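Local structure of heme-binding protein A / AI-2 binding protein A (Helicobacter pylori SS1, 6OFQ) at residues A[255-258]-A[262-265]; A[241-246]-A[524-529]; A[267-272]-A[506-511]. The protein binds the peptide STSA and probably delivers peptide ligands in the periplasm to an ABC transporter. All coordinates share one frame; numbering follows the deposited sequence.

Interaction 1: residues A[255-258]-A[262-265]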
ATOM      1  N   ALA A 255      10.313  18.934  -7.267  1.00  6.22           N
ATOM      2  CA  ALA A 255      10.998  19.777  -6.321  1.00  6.69           C
ATOM      3  C   ALA A 255      11.139  21.220  -6.754  1.00  6.78           C
ATOM      4  O   ALA A 255      10.997  22.127  -5.933  1.00  5.82           O
ATOM      5  CB  ALA A 255      12.333  19.156  -5.969  1.00  7.54           C
ATOM      6  N   LEU A 256      11.359  21.435  -8.052  1.00  7.16           N
ATOM      7  CA  LEU A 256      11.366  22.813  -8.517  1.00  7.12           C
ATOM      8  C   LEU A 256      10.031  23.511  -8.332  1.00  6.38           C
ATOM      9  O   LEU A 256       9.946  24.681  -7.906  1.00  6.77           O
ATOM     10  CB  LEU A 256      11.797  22.897  -9.983  1.00  6.92           C
ATOM     11  CG  LEU A 256      11.845  24.314 -10.579  1.00  7.35           C
ATOM     12  CD1 LEU A 256      12.771  25.240  -9.815  1.00  7.54           C
ATOM     13  CD2 LEU A 256      12.223  24.094 -12.060  1.00  8.11           C
ATOM     14  N   ALA A 257       8.946  22.754  -8.527  1.00  6.11           N
ATOM     15  CA  ALA A 257       7.634  23.274  -8.276  1.00  6.23           C
ATOM     16  C   ALA A 257       7.406  23.619  -6.779  1.00  6.23           C
ATOM     17  O   ALA A 257       6.666  24.558  -6.450  1.00  6.63           O
ATOM     18  CB  ALA A 257       6.562  22.339  -8.799  1.00  5.88           C
ATOM     19  N   LEU A 258       8.036  22.882  -5.858  1.00  6.10           N
ATOM     20  CA  LEU A 258       7.999  23.256  -4.472  1.00  6.48           C
ATOM     21  C   LEU A 258       8.771  24.518  -4.256  1.00  7.01           C
ATOM     22  O   LEU A 258       8.308  25.406  -3.527  1.00  7.86           O
ATOM     23  CB  LEU A 258       8.526  22.129  -3.596  1.00  6.23           C
ATOM     24  CG  LEU A 258       8.402  22.419  -2.111  1.00  6.63           C
ATOM     25  CD1 LEU A 258       6.961  22.399  -1.598  1.00  6.17           C
ATOM     26  CD2 LEU A 258       9.169  21.352  -1.330  1.00  7.34           C
ATOM     27  N   GLU A 262       4.655  26.546  -6.590  1.00  8.02           N
ATOM     28  CA  GLU A 262       3.612  26.049  -7.458  1.00  9.36           C
ATOM     29  C   GLU A 262       2.903  24.853  -6.831  1.00  7.80           C
ATOM     30  O   GLU A 262       1.729  24.558  -7.078  1.00  9.36           O
ATOM     31  CB  GLU A 262       4.289  25.654  -8.791  1.00 10.91           C
ATOM     32  CG  GLU A 262       3.418  25.091  -9.870  1.00 15.13           C
ATOM     33  CD  GLU A 262       4.183  24.692 -11.126  1.00 18.14           C
ATOM     34  OE1 GLU A 262       5.001  25.579 -11.529  1.00 14.25           O
ATOM     35  OE2 GLU A 262       3.946  23.527 -11.561  1.00 15.80           O
ATOM     36  N   ILE A 263       3.696  24.053  -6.126  1.00  7.67           N
ATOM     37  CA  ILE A 263       3.066  22.983  -5.313  1.00  7.66           C
ATOM     38  C   ILE A 263       3.572  23.201  -3.888  1.00  6.80           C
ATOM     39  O   ILE A 263       4.513  23.952  -3.620  1.00  6.86           O
ATOM     40  CB  ILE A 263       3.378  21.558  -5.829  1.00  8.29           C
ATOM     41  CG1 ILE A 263       4.862  21.219  -5.731  1.00  9.46           C
ATOM     42  CG2 ILE A 263       2.894  21.461  -7.265  1.00  8.53           C
ATOM     43  CD1 ILE A 263       5.202  20.291  -4.627  1.00 12.35           C
ATOM     44  N   MET A 264       2.960  22.546  -2.897  1.00  5.99           N
ATOM     45  CA  MET A 264       3.125  22.868  -1.484  1.00  6.37           C
ATOM     46  C   MET A 264       3.631  21.710  -0.624  1.00  6.41           C
ATOM     47  O   MET A 264       4.097  21.932   0.491  1.00  6.04           O
ATOM     48  CB  MET A 264       1.838  23.413  -0.895  1.00  6.72           C
ATOM     49  CG  MET A 264       1.321  24.652  -1.624  1.00  6.71           C
ATOM     50  SD  MET A 264      -0.431  24.961  -1.382  1.00  7.93           S
ATOM     51  CE  MET A 264      -0.495  25.377   0.323  1.00  7.72           C
ATOM     52  N   LEU A 265       3.457  20.491  -1.106  1.00  5.27           N
ATOM     53  CA  LEU A 265       3.783  19.281  -0.332  1.00  5.88           C
ATOM     54  C   LEU A 265       3.985  18.226  -1.415  1.00  6.10           C
ATOM     55  O   LEU A 265       3.188  18.128  -2.344  1.00  5.52           O
ATOM     56  CB  LEU A 265       2.628  18.935   0.611  1.00  7.68           C
ATOM     57  CG  LEU A 265       2.432  17.539   1.210  1.00 10.72           C
ATOM     58  CD1 LEU A 265       3.519  17.380   2.197  1.00 10.91           C
ATOM     59  CD2 LEU A 265       1.122  17.474   1.970  1.00 11.29           C
TER

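Interaction 2: residues A[241-246]-A[524-529]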
ATOM      1  N   ASP A 241     -10.244  23.717   2.372  1.00  5.97           N
ATOM      2  CA  ASP A 241     -11.390  23.760   1.495  1.00  6.30           C
ATOM      3  C   ASP A 241     -11.233  22.858   0.273  1.00  5.79           C
ATOM      4  O   ASP A 241     -12.216  22.431  -0.303  1.00  6.90           O
ATOM      5  CB  ASP A 241     -11.607  25.204   0.948  1.00  6.34           C
ATOM      6  CG  ASP A 241     -11.879  26.185   2.059  1.00  7.39           C
ATOM      7  OD1 ASP A 241     -12.706  25.848   2.925  1.00  8.95           O
ATOM      8  OD2 ASP A 241     -11.111  27.183   2.194  1.00 10.01           O
ATOM      9  N   LYS A 242     -10.007  22.698  -0.177  1.00  5.38           N
ATOM     10  CA  LYS A 242      -9.735  22.049  -1.438  1.00  5.84           C
ATOM     11  C   LYS A 242      -8.343  21.409  -1.391  1.00  5.57           C
ATOM     12  O   LYS A 242      -7.421  21.972  -0.837  1.00  6.57           O
ATOM     13  CB  LYS A 242      -9.859  23.098  -2.570  1.00  7.47           C
ATOM     14  CG  LYS A 242      -9.506  22.663  -3.960  1.00  9.03           C
ATOM     15  CD  LYS A 242      -9.941  23.835  -4.872  1.00 13.64           C
ATOM     16  CE  LYS A 242      -9.260  23.852  -6.205  1.00 18.46           C
ATOM     17  NZ  LYS A 242      -9.807  25.035  -6.956  1.00 18.81           N
ATOM     18  N   VAL A 243      -8.188  20.269  -2.060  1.00  5.67           N
ATOM     19  CA  VAL A 243      -6.907  19.678  -2.303  1.00  6.47           C
ATOM     20  C   VAL A 243      -6.785  19.377  -3.797  1.00  5.71           C
ATOM     21  O   VAL A 243      -7.644  18.721  -4.373  1.00  6.82           O
ATOM     22  CB  VAL A 243      -6.675  18.379  -1.497  1.00  6.81           C
ATOM     23  CG1 VAL A 243      -5.288  17.809  -1.793  1.00  6.94           C
ATOM     24  CG2 VAL A 243      -6.899  18.612  -0.009  1.00  7.32           C
ATOM     25  N   VAL A 244      -5.705  19.861  -4.388  1.00  5.72           N
ATOM     26  CA  VAL A 244      -5.344  19.534  -5.760  1.00  6.19           C
ATOM     27  C   VAL A 244      -4.213  18.517  -5.654  1.00  6.25           C
ATOM     28  O   VAL A 244      -3.137  18.828  -5.147  1.00  7.30           O
ATOM     29  CB  VAL A 244      -4.969  20.774  -6.571  1.00  6.59           C
ATOM     30  CG1 VAL A 244      -4.748  20.396  -8.009  1.00  6.97           C
ATOM     31  CG2 VAL A 244      -6.016  21.849  -6.511  1.00  7.57           C
ATOM     32  N   VAL A 245      -4.447  17.333  -6.205  1.00  5.91           N
ATOM     33  CA  VAL A 245      -3.459  16.267  -6.213  1.00  5.73           C
ATOM     34  C   VAL A 245      -2.902  16.224  -7.634  1.00  4.99           C
ATOM     35  O   VAL A 245      -3.592  15.735  -8.542  1.00  5.45           O
ATOM     36  CB  VAL A 245      -4.072  14.909  -5.806  1.00  5.63           C
ATOM     37  CG1 VAL A 245      -3.022  13.791  -5.861  1.00  5.67           C
ATOM     38  CG2 VAL A 245      -4.676  15.003  -4.421  1.00  6.15           C
ATOM     39  N   ARG A 246      -1.681  16.752  -7.789  1.00  5.44           N
ATOM     40  CA  ARG A 246      -1.043  16.819  -9.087  1.00  6.39           C
ATOM     41  C   ARG A 246      -0.099  15.654  -9.304  1.00  6.05           C
ATOM     42  O   ARG A 246       0.611  15.176  -8.415  1.00  5.75           O
ATOM     43  CB  ARG A 246      -0.240  18.113  -9.191  1.00  8.34           C
ATOM     44  CG  ARG A 246      -1.127  19.359  -9.237  1.00  8.59           C
ATOM     45  CD  ARG A 246      -0.462  20.670  -9.672  1.00 11.32           C
ATOM     46  NE  ARG A 246       0.164  20.481 -10.969  1.00 12.29           N
ATOM     47  CZ  ARG A 246       1.140  21.246 -11.467  1.00 14.75           C
ATOM     48  NH1 ARG A 246       1.546  22.297 -10.804  1.00 13.37           N
ATOM     49  NH2 ARG A 246       1.704  20.917 -12.644  1.00 14.87           N
ATOM     50  N   ASN A 524      -1.643   9.837   3.763  1.00  3.95           N
ATOM     51  CA  ASN A 524      -2.095  10.843   2.794  1.00  4.24           C
ATOM     52  C   ASN A 524      -3.543  11.202   2.871  1.00  4.77           C
ATOM     53  O   ASN A 524      -4.141  11.656   1.898  1.00  4.72           O
ATOM     54  CB  ASN A 524      -1.653  10.468   1.382  1.00  4.69           C
ATOM     55  CG  ASN A 524      -0.133  10.450   1.280  1.00  4.59           C
ATOM     56  OD1 ASN A 524       0.542  11.374   1.720  1.00  5.69           O
ATOM     57  ND2 ASN A 524       0.418   9.346   0.771  1.00  5.65           N
ATOM     58  N   ARG A 525      -4.126  11.014   4.052  1.00  4.92           N
ATOM     59  CA  ARG A 525      -5.387  11.659   4.417  1.00  5.74           C
ATOM     60  C   ARG A 525      -5.055  13.094   4.811  1.00  5.44           C
ATOM     61  O   ARG A 525      -4.079  13.338   5.548  1.00  6.70           O
ATOM     62  CB  ARG A 525      -5.997  10.944   5.614  1.00  5.51           C
ATOM     63  CG  ARG A 525      -6.555   9.596   5.206  1.00  6.00           C
ATOM     64  CD  ARG A 525      -7.022   8.788   6.398  1.00  5.80           C
ATOM     65  NE  ARG A 525      -5.899   8.421   7.255  1.00  5.70           N
ATOM     66  CZ  ARG A 525      -6.018   8.066   8.502  1.00  5.14           C
ATOM     67  NH1 ARG A 525      -7.181   8.092   9.114  1.00  5.18           N
ATOM     68  NH2 ARG A 525      -4.931   7.662   9.144  1.00  4.77           N
ATOM     69  N   PHE A 526      -5.785  14.068   4.260  1.00  4.84           N
ATOM     70  CA  PHE A 526      -5.470  15.483   4.443  1.00  4.99           C
ATOM     71  C   PHE A 526      -6.365  16.175   5.444  1.00  5.10           C
ATOM     72  O   PHE A 526      -6.258  17.373   5.595  1.00  5.07           O
ATOM     73  CB  PHE A 526      -5.547  16.217   3.079  1.00  5.14           C
ATOM     74  CG  PHE A 526      -4.619  15.632   2.056  1.00  5.82           C
ATOM     75  CD1 PHE A 526      -3.240  15.557   2.268  1.00  6.61           C
ATOM     76  CD2 PHE A 526      -5.118  15.110   0.887  1.00  6.11           C
ATOM     77  CE1 PHE A 526      -2.386  14.905   1.388  1.00  6.83           C
ATOM     78  CE2 PHE A 526      -4.254  14.526  -0.037  1.00  6.21           C
ATOM     79  CZ  PHE A 526      -2.896  14.439   0.197  1.00  6.53           C
ATOM     80  N   PHE A 527      -7.299  15.495   6.115  1.00  4.60           N
ATOM     81  CA  PHE A 527      -8.222  16.129   7.041  1.00  5.24           C
ATOM     82  C   PHE A 527      -7.599  16.908   8.179  1.00  5.06           C
ATOM     83  O   PHE A 527      -8.294  17.779   8.715  1.00  6.24           O
ATOM     84  CB  PHE A 527      -9.357  15.181   7.469  1.00  5.05           C
ATOM     85  CG  PHE A 527      -9.010  13.926   8.258  1.00  5.47           C
ATOM     86  CD1 PHE A 527      -7.761  13.299   8.330  1.00  5.43           C
ATOM     87  CD2 PHE A 527     -10.064  13.292   8.874  1.00  5.59           C
ATOM     88  CE1 PHE A 527      -7.564  12.092   9.028  1.00  5.14           C
ATOM     89  CE2 PHE A 527      -9.902  12.089   9.538  1.00  5.59           C
ATOM     90  CZ  PHE A 527      -8.657  11.492   9.631  1.00  5.64           C
ATOM     91  N   LYS A 528      -6.373  16.582   8.607  1.00  5.56           N
ATOM     92  CA  LYS A 528      -5.706  17.277   9.735  1.00  5.70           C
ATOM     93  C   LYS A 528      -4.727  18.315   9.245  1.00  5.45           C
ATOM     94  O   LYS A 528      -4.102  19.005  10.027  1.00  5.58           O
ATOM     95  CB  LYS A 528      -5.011  16.310  10.700  1.00  5.36           C
ATOM     96  CG  LYS A 528      -5.841  15.109  11.099  1.00  5.85           C
ATOM     97  CD  LYS A 528      -7.185  15.516  11.701  1.00  5.75           C
ATOM     98  CE  LYS A 528      -8.003  14.287  12.093  1.00  6.32           C
ATOM     99  NZ  LYS A 528      -9.337  14.626  12.612  1.00  7.05           N
ATOM    100  N   VAL A 529      -4.554  18.439   7.915  1.00  5.48           N
ATOM    101  CA  VAL A 529      -3.541  19.380   7.379  1.00  5.57           C
ATOM    102  C   VAL A 529      -4.134  20.785   7.335  1.00  6.09           C
ATOM    103  O   VAL A 529      -5.304  20.953   6.995  1.00  6.79           O
ATOM    104  CB  VAL A 529      -3.098  18.942   5.960  1.00  5.80           C
ATOM    105  CG1 VAL A 529      -2.077  19.919   5.377  1.00  5.83           C
ATOM    106  CG2 VAL A 529      -2.431  17.588   6.114  1.00  6.45           C
TER

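Interaction 3: residues A[267-272]-A[506-511]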
ATOM      1  N   THR A 267       5.540  14.001  -2.396  1.00  5.34           N
ATOM      2  CA  THR A 267       6.170  12.725  -2.087  1.00  5.50           C
ATOM      3  C   THR A 267       7.214  12.453  -3.160  1.00  5.89           C
ATOM      4  O   THR A 267       7.211  13.041  -4.268  1.00  5.88           O
ATOM      5  CB  THR A 267       5.110  11.594  -2.001  1.00  5.50           C
ATOM      6  OG1 THR A 267       4.397  11.531  -3.248  1.00  4.70           O
ATOM      7  CG2 THR A 267       4.203  11.879  -0.771  1.00  5.70           C
ATOM      8  N   GLY A 268       8.087  11.521  -2.791  1.00  6.26           N
ATOM      9  CA  GLY A 268       9.014  10.963  -3.783  1.00  6.91           C
ATOM     10  C   GLY A 268      10.174  11.856  -4.196  1.00  7.38           C
ATOM     11  O   GLY A 268      10.513  11.860  -5.390  1.00  7.27           O
ATOM     12  N   PRO A 269      10.799  12.617  -3.296  1.00  7.99           N
ATOM     13  CA  PRO A 269      11.897  13.491  -3.731  1.00  8.36           C
ATOM     14  C   PRO A 269      13.060  12.678  -4.307  1.00  9.27           C
ATOM     15  O   PRO A 269      13.328  11.550  -3.833  1.00  9.67           O
ATOM     16  CB  PRO A 269      12.332  14.205  -2.463  1.00  8.91           C
ATOM     17  CG  PRO A 269      12.003  13.217  -1.390  1.00  8.77           C
ATOM     18  CD  PRO A 269      10.709  12.579  -1.828  1.00  8.36           C
ATOM     19  N   ASN A 270      13.840  13.308  -5.185  1.00  9.61           N
ATOM     20  CA  ASN A 270      15.170  12.772  -5.412  1.00 11.06           C
ATOM     21  C   ASN A 270      16.039  12.999  -4.199  1.00 10.15           C
ATOM     22  O   ASN A 270      16.187  14.101  -3.678  1.00 10.87           O
ATOM     23  CB  ASN A 270      15.834  13.510  -6.559  1.00 13.12           C
ATOM     24  CG  ASN A 270      15.360  12.996  -7.875  1.00 17.49           C
ATOM     25  OD1 ASN A 270      15.070  11.788  -8.064  1.00 20.70           O
ATOM     26  ND2 ASN A 270      15.209  13.941  -8.802  1.00 20.16           N
ATOM     27  N   LEU A 271      16.520  11.896  -3.641  1.00  9.84           N
ATOM     28  CA  LEU A 271      17.197  12.014  -2.402  1.00 10.91           C
ATOM     29  C   LEU A 271      18.543  12.782  -2.397  1.00 11.25           C
ATOM     30  O   LEU A 271      18.901  13.378  -1.372  1.00 11.99           O
ATOM     31  CB  LEU A 271      17.349  10.628  -1.755  1.00 12.32           C
ATOM     32  CG  LEU A 271      15.957  10.048  -1.446  1.00 15.00           C
ATOM     33  CD1 LEU A 271      16.011   8.547  -1.408  1.00 16.53           C
ATOM     34  CD2 LEU A 271      15.499  10.690  -0.145  1.00 12.29           C
ATOM     35  N   ASN A 272      19.124  12.896  -3.574  1.00 11.89           N
ATOM     36  CA  ASN A 272      20.251  13.832  -3.646  1.00 13.47           C
ATOM     37  C   ASN A 272      19.858  15.289  -3.755  1.00 16.82           C
ATOM     38  O   ASN A 272      20.766  16.117  -3.826  1.00 15.74           O
ATOM     39  CB  ASN A 272      21.199  13.425  -4.755  1.00 15.71           C
ATOM     40  CG  ASN A 272      20.643  13.627  -6.118  1.00 18.26           C
ATOM     41  OD1 ASN A 272      19.500  14.015  -6.314  1.00 23.20           O
ATOM     42  ND2 ASN A 272      21.454  13.256  -7.106  1.00 24.57           N
ATOM     43  N   VAL A 506      10.468  10.578   3.582  1.00  5.62           N
ATOM     44  CA  VAL A 506      11.116  11.867   3.375  1.00  5.65           C
ATOM     45  C   VAL A 506      10.181  12.775   2.583  1.00  5.58           C
ATOM     46  O   VAL A 506       9.893  12.449   1.415  1.00  6.38           O
ATOM     47  CB  VAL A 506      12.481  11.767   2.685  1.00  6.30           C
ATOM     48  CG1 VAL A 506      13.122  13.160   2.548  1.00  6.87           C
ATOM     49  CG2 VAL A 506      13.382  10.836   3.465  1.00  6.06           C
ATOM     50  N   VAL A 507       9.593  13.784   3.240  1.00  5.27           N
ATOM     51  CA  VAL A 507       8.483  14.553   2.640  1.00  5.31           C
ATOM     52  C   VAL A 507       8.762  16.038   2.729  1.00  5.37           C
ATOM     53  O   VAL A 507       8.566  16.669   3.755  1.00  5.12           O
ATOM     54  CB  VAL A 507       7.123  14.208   3.289  1.00  5.37           C
ATOM     55  CG1 VAL A 507       6.061  15.161   2.698  1.00  5.05           C
ATOM     56  CG2 VAL A 507       6.720  12.788   3.033  1.00  6.47           C
ATOM     57  N   PRO A 508       9.237  16.622   1.602  1.00  6.17           N
ATOM     58  CA  PRO A 508       9.404  18.085   1.594  1.00  6.36           C
ATOM     59  C   PRO A 508       8.107  18.867   1.444  1.00  5.56           C
ATOM     60  O   PRO A 508       7.173  18.417   0.759  1.00  6.55           O
ATOM     61  CB  PRO A 508      10.214  18.296   0.302  1.00  6.61           C
ATOM     62  CG  PRO A 508      10.757  16.958  -0.096  1.00  6.73           C
ATOM     63  CD  PRO A 508       9.710  15.977   0.374  1.00  6.07           C
ATOM     64  N   HIS A 509       7.986  19.960   2.188  1.00  5.62           N
ATOM     65  CA  HIS A 509       6.819  20.799   2.071  1.00  6.43           C
ATOM     66  C   HIS A 509       7.135  22.211   2.461  1.00  6.13           C
ATOM     67  O   HIS A 509       8.169  22.502   3.044  1.00  6.39           O
ATOM     68  CB  HIS A 509       5.652  20.246   2.898  1.00  6.11           C
ATOM     69  CG  HIS A 509       5.959  20.108   4.343  1.00  5.57           C
ATOM     70  ND1 HIS A 509       5.778  21.108   5.274  1.00  6.13           N
ATOM     71  CD2 HIS A 509       6.504  19.077   5.025  1.00  5.75           C
ATOM     72  CE1 HIS A 509       6.122  20.681   6.472  1.00  6.52           C
ATOM     73  NE2 HIS A 509       6.595  19.460   6.338  1.00  5.91           N
ATOM     74  N   LEU A 510       6.253  23.119   2.055  1.00  6.28           N
ATOM     75  CA  LEU A 510       6.371  24.474   2.586  1.00  7.05           C
ATOM     76  C   LEU A 510       6.168  24.556   4.100  1.00  7.61           C
ATOM     77  O   LEU A 510       5.373  23.778   4.653  1.00  7.58           O
ATOM     78  CB  LEU A 510       5.420  25.439   1.837  1.00  7.77           C
ATOM     79  CG  LEU A 510       5.527  25.468   0.348  1.00  7.91           C
ATOM     80  CD1 LEU A 510       4.450  26.332  -0.265  1.00  8.61           C
ATOM     81  CD2 LEU A 510       6.868  25.974  -0.141  1.00  7.92           C
ATOM     82  N   SER A 511       6.895  25.465   4.746  1.00  7.62           N
ATOM     83  CA  SER A 511       6.776  25.649   6.195  1.00  8.44           C
ATOM     84  C   SER A 511       5.377  25.976   6.671  1.00  8.22           C
ATOM     85  O   SER A 511       4.999  25.549   7.771  1.00  8.62           O
ATOM     86  CB  SER A 511       7.761  26.708   6.696  1.00 11.21           C
ATOM     87  OG  SER A 511       7.491  27.944   6.065  1.00 17.60           O
TER
HETATM   88  O   HOH W   1       8.104  10.906   0.001  1.00  7.29           O

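Interaction 1: residues A[255-258]-A[262-265]
I263 packs back against A257 and L258, in the last turn of helix 251-259. The contact lies inside a beta-alpha-beta crossover. Strand 242-247 leads into the helix, and the chain then returns to the same sheet as strand 265-266, with strand 32-37 between the two. The carbonyl of A257 ties the returning chain to the helix. It accepts an almost straight hydrogen bond from I263 N (3.0 Å, 171° at the hydrogen), which comes from above the carbonyl plane. A weak, strongly bent one comes from E262 N.

The I263 side chain can be followed from CB outwards. With chi1 at 64°, CG1 sits between the backbone N and the carbonyl carbon, and this turns it to the helix. There CG1 lies over the backbone, 3.6 Å from L258 N, and 3.7 Å from A257 CB. The CG2 branch reaches the same methyl group more loosely, with A257 CB at 4.1 Å. At the tip, CD1 comes up against L258 CB, 3.9 Å away.

E262 runs fully extended past A257 CB, and its OE2 forms a salt bridge with R246. The I263 carbonyl is buried and has no polar partner in the model. Across the contact, the methyl L258 CD1 lies 3.5 Å from I263 O.

Interaction 2: residues A[241-246]-A[524-529]
F526 and V243 make the close part of this contact. Both methyls of V243 meet the CD2 side of the phenyl ring, CG1 obliquely. CG1 is 3.8 Å from F526 CD2, and CG2 is 4.0 Å from the same carbon. The CG2 methyl also lies near F526 CB, so the valine covers the root of the aromatic side chain as well as its ring. The two side chains cross at about a right angle. V243 CG1 is anti to the backbone N (chi1 -180°), which brings it to the CD2-CE2 bond.

V245, two residues on along the same strand, sits more loosely. Its CG2 is 4.4 Å from F526 CE2, and little surface is covered there.

The strand belongs to the five-stranded mixed sheet of a type II periplasmic binding protein. The 524-529 loop, close to the C-terminus, lays F526 on one face of that sheet. F214, L33 and F35 also meet the ring, so it is buried among residues from strands 214-220 and 32-37 of the same sheet. A backbone oxygen covers one ring face: N524 O stands 3.4 Å above the ring plane, over its centre. N60 grips the backbone here. Its amide bonds both N524 O and F526 N, and so steadies the loop beside the ring.

Away from this core the contact ends quickly. K242, V244 and R246 lie on the other face of the strand and are partly exposed. On the loop side, F526 to V529 form a type I turn, closed by the bond from V529 N to F526 O at 3.1 Å. The turn carries the partly exposed K528, whose CE lies 3.6 Å above the ring plane of F527, over the ring centre.

Interaction 3: residues A[267-272]-A[506-511]
The 267-272 loop meets V506 and P508 of strand 497-510 through P269 and L271. T267 leads in. Its backbone still pairs with A36 of strand 32-37, and its carbonyl accepts a hydrogen bond from R254.

G268 follows, with a positive phi of 75°. It reaches the strand through a water. G268 N donates to this water at 2.9 Å, and the water in turn donates to V506 O at 2.8 Å. The carbonyl of G268 turns to helix 251-259, where S251 OG binds it.

P269 is the centre of the contact. Its CD presses on the V506 carbonyl, 3.3 Å from V506 O, so that oxygen meets both the water and the proline ring. CG of P269 lies 4.1 Å from V506 CG1. P269 CB is 4.0 Å from P508 CG, and the two pyrrolidine rings meet obliquely. This packing is apolar, and the water beside it is the polar link between the segments.

N270 turns towards the start of helix 251-259 and packs on S251 and S252. L271 then reaches back to the strand. Its CG lies beside the backbone N (chi1 -63°), and its CD2 touches V506 CG2 at 4.2 Å.

P508 and L510 pair by their backbones with M266 and M264, whereas V507 and H509 pair with D286 and V284. The strand therefore bridges two sheets while the 267-272 loop leaves one of them. Two neighbouring passes of the chain between sheets are consistent with the interlobe hinge of type II periplasmic binding proteins.

Along the chain, strand 242-247 of interaction 2 comes first. Interaction 1 follows, then the loop of interaction 3. Strand 497-510 and the 524-529 loop close interactions 3 and 2, so both other contacts are nested within interaction 2. Interactions 1 and 3 have centres about 9 Å apart and touch directly: L258 packs on P508, and M264 O probably bonds L510 N. The centre of interaction 2 lies about 15 Å from that of interaction 1, which it touches through R246. Interactions 2 and 3 do not touch, and their centres are about 17 Å apart. Interactions 1 and 2 lie on the five-stranded sheet, and interaction 3 lies where the chain leaves it, consistent with a passage between the lobes.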